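Local coordinates for ZmpA Glycopeptidase (PDB 6XSX), which probably cleaves glycosylated proteins as a metallopeptidase of the M60 family, this chain being the catalytic module of a much longer multidomain protein, at residues 48-56 with 139-149; 175-183 with 190-199. All coordinates share one frame; numbering follows the deposited sequence.

Contact 1. Residues 48-56 with 139-149; sequences WQPTGYAVK and IEGAINYPNYI
Ala-54 and Ile-143 form the hydrogen-bonded pair at the heart of this antiparallel pairing of strands 49-56 and 143-149, neighbours inside the mixed sheet. Ala-54 N gives its proton to Ile-143 O at 2.6 Å, and Ile-143 N returns a bond to Ala-54 O at 3.0 Å, both almost straight. The next link, from Tyr-145 N to Gly-52 O at 3.1 Å, arrives tilted 32° from the carbonyl plane. The ladder loses its regularity here: Gly-52 has a positive phi, and the Thr-51 hydroxyl, which also bonds Leu-120 O, accepts from Tyr-53 N in an ST turn. Water fills in the pairing. Water 2 accepts from Gly-52 N at 2.8 Å and donates to Tyr-145 OH at 2.7 Å; that phenol is also hydrogen-bonded to Asp-180. Water 1 donates to both Thr-51 O and Asn-144 OD1, and lies with Thr-51 O over one face of the Tyr-53 ring, toward its rim. Water 4 takes the proton of Ile-139 N at 2.7 Å and also bonds Tyr-53 OH. With CG set between its backbone N and carbonyl carbon (chi1 79°), Tyr-145 turns its ring edge to Tyr-53 CA. Ile-139, from strand 136-140 of the neighbouring four-stranded sheet, sets CD1 3.7 Å from Tyr-53 CD2, joining the two sheets, while Ala-142 CB packs on Tyr-53 CB and Val-55 CG1. The polar backbone around Gly-52 is thus served by a neighbouring amide and ordered water, so the strand can depart from regular pairing in a largely buried contact.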
loop_
_atom_site.group_PDB
_atom_site.type_symbol
_atom_site.label_atom_id
_atom_site.label_comp_id
_atom_site.label_asym_id
_atom_site.label_seq_id
_atom_site.Cartn_x
_atom_site.Cartn_y
_atom_site.Cartn_z
ATOM N N TRP A 48 12.696 13.475 6.268
ATOM C CA TRP A 48 13.673 13.358 7.336
ATOM C C TRP A 48 14.962 12.705 6.835
ATOM O O TRP A 48 14.911 11.668 6.174
ATOM C CB TRP A 48 13.095 12.543 8.498
ATOM C CG TRP A 48 11.865 13.128 9.114
ATOM C CD1 TRP A 48 11.343 14.378 8.930
ATOM C CD2 TRP A 48 11.031 12.480 10.077
ATOM N NE1 TRP A 48 10.222 14.539 9.696
ATOM C CE2 TRP A 48 10.010 13.393 10.416
ATOM C CE3 TRP A 48 11.061 11.228 10.690
ATOM C CZ2 TRP A 48 9.004 13.076 11.326
ATOM C CZ3 TRP A 48 10.063 10.911 11.583
ATOM C CH2 TRP A 48 9.054 11.826 11.896
ATOM N N GLN A 49 16.103 13.302 7.213
ATOM C CA GLN A 49 17.423 12.818 6.814
ATOM C C GLN A 49 18.259 12.520 8.055
ATOM O O GLN A 49 18.091 13.181 9.082
ATOM C CB GLN A 49 18.102 13.793 5.853
ATOM C CG GLN A 49 17.289 14.064 4.589
ATOM C CD GLN A 49 16.994 12.822 3.780
ATOM O OE1 GLN A 49 17.831 11.942 3.626
ATOM N NE2 GLN A 49 15.792 12.746 3.237
ATOM N N PRO A 50 19.120 11.469 7.999
ATOM C CA PRO A 50 19.825 10.942 9.172
ATOM C C PRO A 50 20.847 11.878 9.808
ATOM O O PRO A 50 21.507 12.646 9.103
ATOM C CB PRO A 50 20.608 9.733 8.626
ATOM C CG PRO A 50 20.718 9.988 7.131
ATOM C CD PRO A 50 19.429 10.700 6.775
ATOM N N THR A 51 20.947 11.802 11.148
ATOM C CA THR A 51 22.043 12.410 11.886
ATOM C C THR A 51 22.795 11.349 12.680
ATOM O O THR A 51 23.988 11.501 12.907
ATOM C CB THR A 51 21.598 13.539 12.825
ATOM O OG1 THR A 51 21.064 12.954 14.015
ATOM C CG2 THR A 51 20.614 14.501 12.188
ATOM N N GLY A 52 22.080 10.311 13.133
ATOM C CA GLY A 52 22.664 9.253 13.945
ATOM C C GLY A 52 22.789 9.627 15.425
ATOM O O GLY A 52 23.428 8.892 16.186
ATOM N N TYR A 53 22.152 10.743 15.828
ATOM C CA TYR A 53 22.235 11.219 17.200
ATOM C C TYR A 53 20.955 10.953 17.986
ATOM O O TYR A 53 19.849 11.172 17.490
ATOM C CB TYR A 53 22.533 12.717 17.265
ATOM C CG TYR A 53 23.914 13.086 16.783
ATOM C CD1 TYR A 53 25.048 12.503 17.338
ATOM C CD2 TYR A 53 24.082 14.012 15.767
ATOM C CE1 TYR A 53 26.320 12.830 16.887
ATOM C CE2 TYR A 53 25.346 14.351 15.306
ATOM C CZ TYR A 53 26.465 13.753 15.861
ATOM O OH TYR A 53 27.708 14.089 15.413
ATOM N N ALA A 54 21.156 10.528 19.240
ATOM C CA ALA A 54 20.108 10.353 20.231
ATOM C C ALA A 54 20.233 11.439 21.292
ATOM O O ALA A 54 21.338 11.878 21.600
ATOM C CB ALA A 54 20.208 8.987 20.865
ATOM N N VAL A 55 19.087 11.838 21.852
ATOM C CA VAL A 55 19.042 12.806 22.936
ATOM C C VAL A 55 17.978 12.379 23.948
ATOM O O VAL A 55 17.069 11.614 23.618
ATOM C CB VAL A 55 18.764 14.228 22.402
ATOM C CG1 VAL A 55 19.981 14.818 21.696
ATOM C CG2 VAL A 55 17.548 14.255 21.483
ATOM N N LYS A 56 18.123 12.894 25.175
ATOM C CA LYS A 56 17.137 12.796 26.235
ATOM C C LYS A 56 16.352 14.101 26.287
ATOM O O LYS A 56 16.939 15.174 26.155
ATOM C CB LYS A 56 17.840 12.622 27.587
ATOM C CG LYS A 56 18.702 11.379 27.716
ATOM C CD LYS A 56 19.442 11.290 29.030
ATOM C CE LYS A 56 20.357 10.081 29.066
ATOM N NZ LYS A 56 20.911 9.846 30.420
ATOM N N ILE A 139 26.503 19.075 15.344
ATOM C CA ILE A 139 25.748 18.895 16.569
ATOM C C ILE A 139 26.713 18.468 17.673
ATOM O O ILE A 139 27.424 17.478 17.522
ATOM C CB ILE A 139 24.595 17.884 16.363
ATOM C CG1 ILE A 139 23.632 18.348 15.265
ATOM C CG2 ILE A 139 23.858 17.619 17.667
ATOM C CD1 ILE A 139 22.744 17.251 14.712
ATOM N N GLU A 140 26.697 19.197 18.794
ATOM C CA GLU A 140 27.492 18.849 19.963
ATOM C C GLU A 140 26.576 18.391 21.096
ATOM O O GLU A 140 25.514 18.973 21.320
ATOM C CB GLU A 140 28.238 20.082 20.483
ATOM C CG GLU A 140 29.378 20.567 19.611
ATOM C CD GLU A 140 30.160 21.738 20.202
ATOM O OE1 GLU A 140 29.751 22.266 21.273
ATOM O OE2 GLU A 140 31.174 22.138 19.589
ATOM N N GLY A 141 27.018 17.359 21.826
ATOM C CA GLY A 141 26.452 17.000 23.118
ATOM C C GLY A 141 25.472 15.829 23.037
ATOM O O GLY A 141 24.841 15.479 24.036
ATOM N N ALA A 142 25.351 15.222 21.847
ATOM C CA ALA A 142 24.401 14.136 21.661
ATOM C C ALA A 142 25.134 12.793 21.679
ATOM O O ALA A 142 26.355 12.753 21.618
ATOM C CB ALA A 142 23.594 14.344 20.397
ATOM N N ILE A 143 24.369 11.697 21.744
ATOM C CA ILE A 143 24.916 10.348 21.819
ATOM C C ILE A 143 24.614 9.654 20.493
ATOM O O ILE A 143 23.529 9.829 19.957
ATOM C CB ILE A 143 24.253 9.581 22.989
ATOM C CG1 ILE A 143 24.244 10.389 24.291
ATOM C CG2 ILE A 143 24.873 8.205 23.182
ATOM C CD1 ILE A 143 23.109 11.403 24.388
ATOM N N ASN A 144 25.549 8.833 19.999
ATOM C CA ASN A 144 25.317 8.024 18.811
ATOM C C ASN A 144 24.372 6.872 19.135
ATOM O O ASN A 144 24.575 6.167 20.119
ATOM C CB ASN A 144 26.614 7.461 18.234
ATOM C CG ASN A 144 27.567 8.555 17.809
ATOM O OD1 ASN A 144 27.534 8.997 16.667
ATOM N ND2 ASN A 144 28.390 9.022 18.735
ATOM N N TYR A 145 23.329 6.704 18.313
ATOM C CA TYR A 145 22.455 5.545 18.421
ATOM C C TYR A 145 22.663 4.688 17.175
ATOM O O TYR A 145 23.074 5.212 16.146
ATOM C CB TYR A 145 20.988 5.961 18.603
ATOM C CG TYR A 145 20.290 6.393 17.338
ATOM C CD1 TYR A 145 20.371 7.709 16.909
ATOM C CD2 TYR A 145 19.545 5.504 16.569
ATOM C CE1 TYR A 145 19.752 8.131 15.742
ATOM C CE2 TYR A 145 18.937 5.907 15.384
ATOM C CZ TYR A 145 19.040 7.228 14.972
ATOM O OH TYR A 145 18.434 7.687 13.838
ATOM N N PRO A 146 22.378 3.367 17.202
ATOM C CA PRO A 146 22.649 2.508 16.046
ATOM C C PRO A 146 21.668 2.703 14.893
ATOM O O PRO A 146 20.452 2.780 15.080
ATOM C CB PRO A 146 22.550 1.081 16.590
ATOM C CG PRO A 146 21.661 1.211 17.820
ATOM C CD PRO A 146 21.843 2.624 18.347
ATOM N N ASN A 147 22.239 2.803 13.695
ATOM C CA ASN A 147 21.478 3.114 12.500
ATOM C C ASN A 147 22.249 2.557 11.311
ATOM O O ASN A 147 23.473 2.518 11.342
ATOM C CB ASN A 147 21.259 4.629 12.342
ATOM C CG ASN A 147 22.558 5.382 12.160
ATOM O OD1 ASN A 147 23.269 5.671 13.127
ATOM N ND2 ASN A 147 22.908 5.658 10.918
ATOM N N TYR A 148 21.521 2.129 10.276
ATOM C CA TYR A 148 22.135 1.705 9.032
ATOM C C TYR A 148 21.715 2.672 7.933
ATOM O O TYR A 148 20.523 2.934 7.763
ATOM C CB TYR A 148 21.691 0.283 8.671
ATOM C CG TYR A 148 22.158 -0.187 7.318
ATOM C CD1 TYR A 148 23.325 -0.931 7.187
ATOM C CD2 TYR A 148 21.436 0.106 6.167
ATOM C CE1 TYR A 148 23.754 -1.375 5.947
ATOM C CE2 TYR A 148 21.849 -0.336 4.920
ATOM C CZ TYR A 148 23.019 -1.071 4.812
ATOM O OH TYR A 148 23.442 -1.500 3.587
ATOM N N ILE A 149 22.705 3.179 7.186
ATOM C CA ILE A 149 22.430 4.064 6.068
ATOM C C ILE A 149 22.922 3.387 4.793
ATOM O O ILE A 149 24.123 3.179 4.624
ATOM C CB ILE A 149 23.060 5.458 6.258
ATOM C CG1 ILE A 149 22.585 6.115 7.559
ATOM C CG2 ILE A 149 22.750 6.317 5.040
ATOM C CD1 ILE A 149 23.293 7.407 7.919
HETATM O O HOH W 1 26.539 10.247 14.029
HETATM O O HOH W 2 19.268 10.043 12.770
HETATM O O HOH W 3 25.344 7.022 15.441
HETATM O O HOH W 4 27.453 16.777 14.217
#

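Contact 2. Residues 175-183 with 190-199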
loop_
_atom_site.group_PDB
_atom_site.type_symbol
_atom_site.label_atom_id
_atom_site.label_comp_id
_atom_site.label_asym_id
_atom_site.label_seq_id
_atom_site.Cartn_x
_atom_site.Cartn_y
_atom_site.Cartn_z
ATOM N N LEU A 175 18.165 6.587 28.100
ATOM C CA LEU A 175 18.444 6.675 26.667
ATOM C C LEU A 175 17.285 6.077 25.868
ATOM O O LEU A 175 16.611 5.177 26.354
ATOM C CB LEU A 175 19.732 5.908 26.343
ATOM C CG LEU A 175 21.042 6.587 26.735
ATOM C CD1 LEU A 175 22.205 5.623 26.546
ATOM C CD2 LEU A 175 21.278 7.848 25.915
ATOM N N PRO A 176 17.032 6.503 24.601
ATOM C CA PRO A 176 15.960 5.904 23.802
ATOM C C PRO A 176 16.364 4.511 23.309
ATOM O O PRO A 176 17.497 4.309 22.877
ATOM C CB PRO A 176 15.848 6.871 22.615
ATOM C CG PRO A 176 17.263 7.361 22.434
ATOM C CD PRO A 176 17.794 7.518 23.852
ATOM N N ASP A 177 15.427 3.558 23.388
ATOM C CA ASP A 177 15.603 2.235 22.807
ATOM C C ASP A 177 15.227 2.331 21.327
ATOM O O ASP A 177 14.047 2.272 20.987
ATOM C CB ASP A 177 14.759 1.187 23.554
ATOM C CG ASP A 177 15.054 -0.265 23.179
ATOM O OD1 ASP A 177 15.850 -0.493 22.237
ATOM O OD2 ASP A 177 14.475 -1.169 23.825
ATOM N N VAL A 178 16.228 2.493 20.454
ATOM C CA VAL A 178 15.949 2.850 19.069
ATOM C C VAL A 178 17.012 2.280 18.134
ATOM O O VAL A 178 18.200 2.347 18.449
ATOM C CB VAL A 178 15.831 4.377 18.868
ATOM C CG1 VAL A 178 17.091 5.122 19.300
ATOM C CG2 VAL A 178 15.502 4.733 17.427
ATOM N N PHE A 179 16.556 1.789 16.965
ATOM C CA PHE A 179 17.405 1.478 15.821
ATOM C C PHE A 179 16.709 1.916 14.535
ATOM O O PHE A 179 15.529 1.609 14.336
ATOM C CB PHE A 179 17.720 -0.022 15.775
ATOM C CG PHE A 179 18.473 -0.459 14.548
ATOM C CD1 PHE A 179 19.830 -0.195 14.412
ATOM C CD2 PHE A 179 17.826 -1.127 13.520
ATOM C CE1 PHE A 179 20.520 -0.589 13.272
ATOM C CE2 PHE A 179 18.511 -1.514 12.378
ATOM C CZ PHE A 179 19.861 -1.255 12.260
ATOM N N ASP A 180 17.446 2.627 13.665
ATOM C CA ASP A 180 16.875 3.124 12.416
ATOM C C ASP A 180 17.572 2.486 11.222
ATOM O O ASP A 180 18.795 2.380 11.216
ATOM C CB ASP A 180 16.984 4.648 12.285
ATOM C CG ASP A 180 15.954 5.440 13.078
ATOM O OD1 ASP A 180 14.922 4.857 13.451
ATOM O OD2 ASP A 180 16.181 6.645 13.309
ATOM N N VAL A 181 16.784 2.126 10.197
ATOM C CA VAL A 181 17.319 1.792 8.883
ATOM C C VAL A 181 16.877 2.859 7.885
ATOM O O VAL A 181 15.675 3.020 7.647
ATOM C CB VAL A 181 16.851 0.409 8.389
ATOM C CG1 VAL A 181 17.535 0.027 7.078
ATOM C CG2 VAL A 181 17.040 -0.676 9.442
ATOM N N PHE A 182 17.863 3.553 7.300
ATOM C CA PHE A 182 17.643 4.483 6.202
ATOM C C PHE A 182 18.003 3.808 4.886
ATOM O O PHE A 182 19.143 3.381 4.693
ATOM C CB PHE A 182 18.519 5.729 6.353
ATOM C CG PHE A 182 18.296 6.473 7.643
ATOM C CD1 PHE A 182 17.471 7.583 7.683
ATOM C CD2 PHE A 182 18.898 6.049 8.821
ATOM C CE1 PHE A 182 17.257 8.259 8.878
ATOM C CE2 PHE A 182 18.688 6.730 10.012
ATOM C CZ PHE A 182 17.866 7.834 10.038
ATOM N N SER A 183 17.011 3.719 3.994
ATOM C CA SER A 183 17.232 3.252 2.635
ATOM C C SER A 183 17.339 4.476 1.732
ATOM O O SER A 183 17.472 5.591 2.238
ATOM C CB SER A 183 16.126 2.316 2.216
ATOM O OG SER A 183 14.893 3.014 2.079
ATOM N N VAL A 190 12.488 1.256 14.753
ATOM C CA VAL A 190 12.109 0.232 15.721
ATOM C C VAL A 190 12.978 0.403 16.969
ATOM O O VAL A 190 13.778 1.336 17.034
ATOM C CB VAL A 190 12.299 -1.190 15.149
ATOM C CG1 VAL A 190 11.310 -1.530 14.042
ATOM C CG2 VAL A 190 13.737 -1.430 14.695
ATOM N N THR A 191 12.832 -0.501 17.952
ATOM C CA THR A 191 13.711 -0.482 19.119
ATOM C C THR A 191 15.011 -1.216 18.800
ATOM O O THR A 191 15.027 -2.138 17.983
ATOM C CB THR A 191 13.095 -1.141 20.366
ATOM O OG1 THR A 191 12.925 -2.548 20.170
ATOM C CG2 THR A 191 11.799 -0.510 20.828
ATOM N N ALA A 192 16.084 -0.829 19.501
ATOM C CA ALA A 192 17.393 -1.455 19.352
ATOM C C ALA A 192 17.367 -2.893 19.881
ATOM O O ALA A 192 17.962 -3.787 19.280
ATOM C CB ALA A 192 18.450 -0.629 20.045
ATOM N N THR A 193 16.676 -3.095 21.007
ATOM C CA THR A 193 16.634 -4.381 21.685
ATOM C C THR A 193 15.947 -5.419 20.799
ATOM O O THR A 193 16.425 -6.552 20.676
ATOM C CB THR A 193 15.998 -4.271 23.078
ATOM O OG1 THR A 193 14.707 -3.701 22.889
ATOM C CG2 THR A 193 16.790 -3.398 24.030
ATOM N N TYR A 194 14.839 -5.016 20.166
ATOM C CA TYR A 194 14.126 -5.907 19.264
ATOM C C TYR A 194 14.945 -6.151 17.996
ATOM O O TYR A 194 15.092 -7.294 17.562
ATOM C CB TYR A 194 12.726 -5.367 18.953
ATOM C CG TYR A 194 11.883 -6.330 18.160
ATOM C CD1 TYR A 194 12.154 -6.576 16.821
ATOM C CD2 TYR A 194 10.831 -7.010 18.750
ATOM C CE1 TYR A 194 11.397 -7.472 16.088
ATOM C CE2 TYR A 194 10.058 -7.903 18.025
ATOM C CZ TYR A 194 10.343 -8.133 16.689
ATOM O OH TYR A 194 9.596 -9.019 15.964
ATOM N N ALA A 195 15.474 -5.073 17.403
ATOM C CA ALA A 195 16.238 -5.181 16.169
ATOM C C ALA A 195 17.382 -6.180 16.330
ATOM O O ALA A 195 17.601 -7.013 15.454
ATOM C CB ALA A 195 16.749 -3.826 15.744
ATOM N N LEU A 196 18.118 -6.088 17.447
ATOM C CA LEU A 196 19.307 -6.913 17.618
ATOM C C LEU A 196 18.914 -8.391 17.717
ATOM O O LEU A 196 19.546 -9.236 17.087
ATOM C CB LEU A 196 20.119 -6.434 18.829
ATOM C CG LEU A 196 21.300 -7.327 19.217
ATOM C CD1 LEU A 196 22.324 -7.435 18.086
ATOM C CD2 LEU A 196 21.966 -6.822 20.486
ATOM N N ASN A 197 17.849 -8.668 18.482
ATOM C CA ASN A 197 17.310 -10.005 18.669
ATOM C C ASN A 197 16.814 -10.574 17.340
ATOM O O ASN A 197 17.069 -11.736 17.033
ATOM C CB ASN A 197 16.172 -10.020 19.695
ATOM C CG ASN A 197 16.640 -10.133 21.134
ATOM O OD1 ASN A 197 17.822 -10.358 21.402
ATOM N ND2 ASN A 197 15.717 -9.963 22.072
ATOM N N TRP A 198 16.111 -9.751 16.555
ATOM C CA TRP A 198 15.448 -10.214 15.344
ATOM C C TRP A 198 16.461 -10.578 14.257
ATOM O O TRP A 198 16.350 -11.634 13.639
ATOM C CB TRP A 198 14.412 -9.189 14.856
ATOM C CG TRP A 198 13.573 -9.682 13.717
ATOM C CD1 TRP A 198 12.378 -10.328 13.818
ATOM C CD2 TRP A 198 13.869 -9.596 12.308
ATOM N NE1 TRP A 198 11.896 -10.626 12.575
ATOM C CE2 TRP A 198 12.784 -10.188 11.625
ATOM C CE3 TRP A 198 14.919 -9.055 11.553
ATOM C CZ2 TRP A 198 12.728 -10.269 10.231
ATOM C CZ3 TRP A 198 14.853 -9.110 10.178
ATOM C CH2 TRP A 198 13.778 -9.721 9.525
ATOM N N TYR A 199 17.455 -9.712 14.035
ATOM C CA TYR A 199 18.498 -9.975 13.057
ATOM C C TYR A 199 19.244 -11.261 13.420
ATOM O O TYR A 199 19.454 -12.113 12.557
ATOM C CB TYR A 199 19.428 -8.764 12.887
ATOM C CG TYR A 199 18.831 -7.589 12.145
ATOM C CD1 TYR A 199 18.360 -7.715 10.842
ATOM C CD2 TYR A 199 18.742 -6.341 12.741
ATOM C CE1 TYR A 199 17.807 -6.641 10.157
ATOM C CE2 TYR A 199 18.193 -5.254 12.070
ATOM C CZ TYR A 199 17.721 -5.403 10.777
ATOM O OH TYR A 199 17.180 -4.334 10.121
#
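Asp-177 grips the start of helix 192-202 with both carboxylate oxygens. OD2 takes the proton of Thr-193 OG1 at 2.7 Å and OD1 that of Thr-193 N at 3.0 Å, each through its syn lone pair, so one residue spans the carboxylate. A weak, strongly bent bond from Ala-192 N also reaches OD1. The carboxylate swings to the helix because CG is anti to the Asp-177 backbone N (chi1 -170°), and the amides at the helix end would be expected to stabilise its negative charge. Thr-191 is the N-cap: its OG1, also hydrogen-bonded to Gln-267, accepts from Tyr-194 N at 3.1 Å. Beside it, Phe-179 and Val-190 exchange two backbone bonds as an antiparallel pair, Phe-179 N to Val-190 O at 2.8 Å. This pair belongs to the hairpin of strands 179-182 and 186-190, which runs straight into the helix and turns the chain so that the axis of residues 192-199 crosses that of strand 179-182 at 67°, 8.5 Å away at closest. Phe-179 fills the angle between them. Ala-195 CB lies 3.7 Å from Phe-179 CD2, and Phe-179 CE2 meets the ring edge of Tyr-199 at CE2. Farther out, Val-181 CG2 packs 3.7 Å from Tyr-199 OH, which is hydrogen-bonded to Thr-209.

From the N terminus, strand 49-56 comes first, and the chain then makes a long excursion, rich in strands, before 139-149 returns to close contact 1 over 82 intervening residues. Helix 155-171 follows and leads to strand 179-182, where contact 2 closes a short hairpin and seats the next helix. The two contacts are in series, neither nested nor crossed. Their strands 143-149 and 179-182 run parallel as neighbours in one mixed sheet, joined through helix 155-171 as a beta-alpha-beta crossover, with Tyr-148 O 2.8 Å from Phe-182 N. Contact 1 thus ties the antiparallel part of the sheet to this crossover, and contact 2 carries it on to helix 192-202.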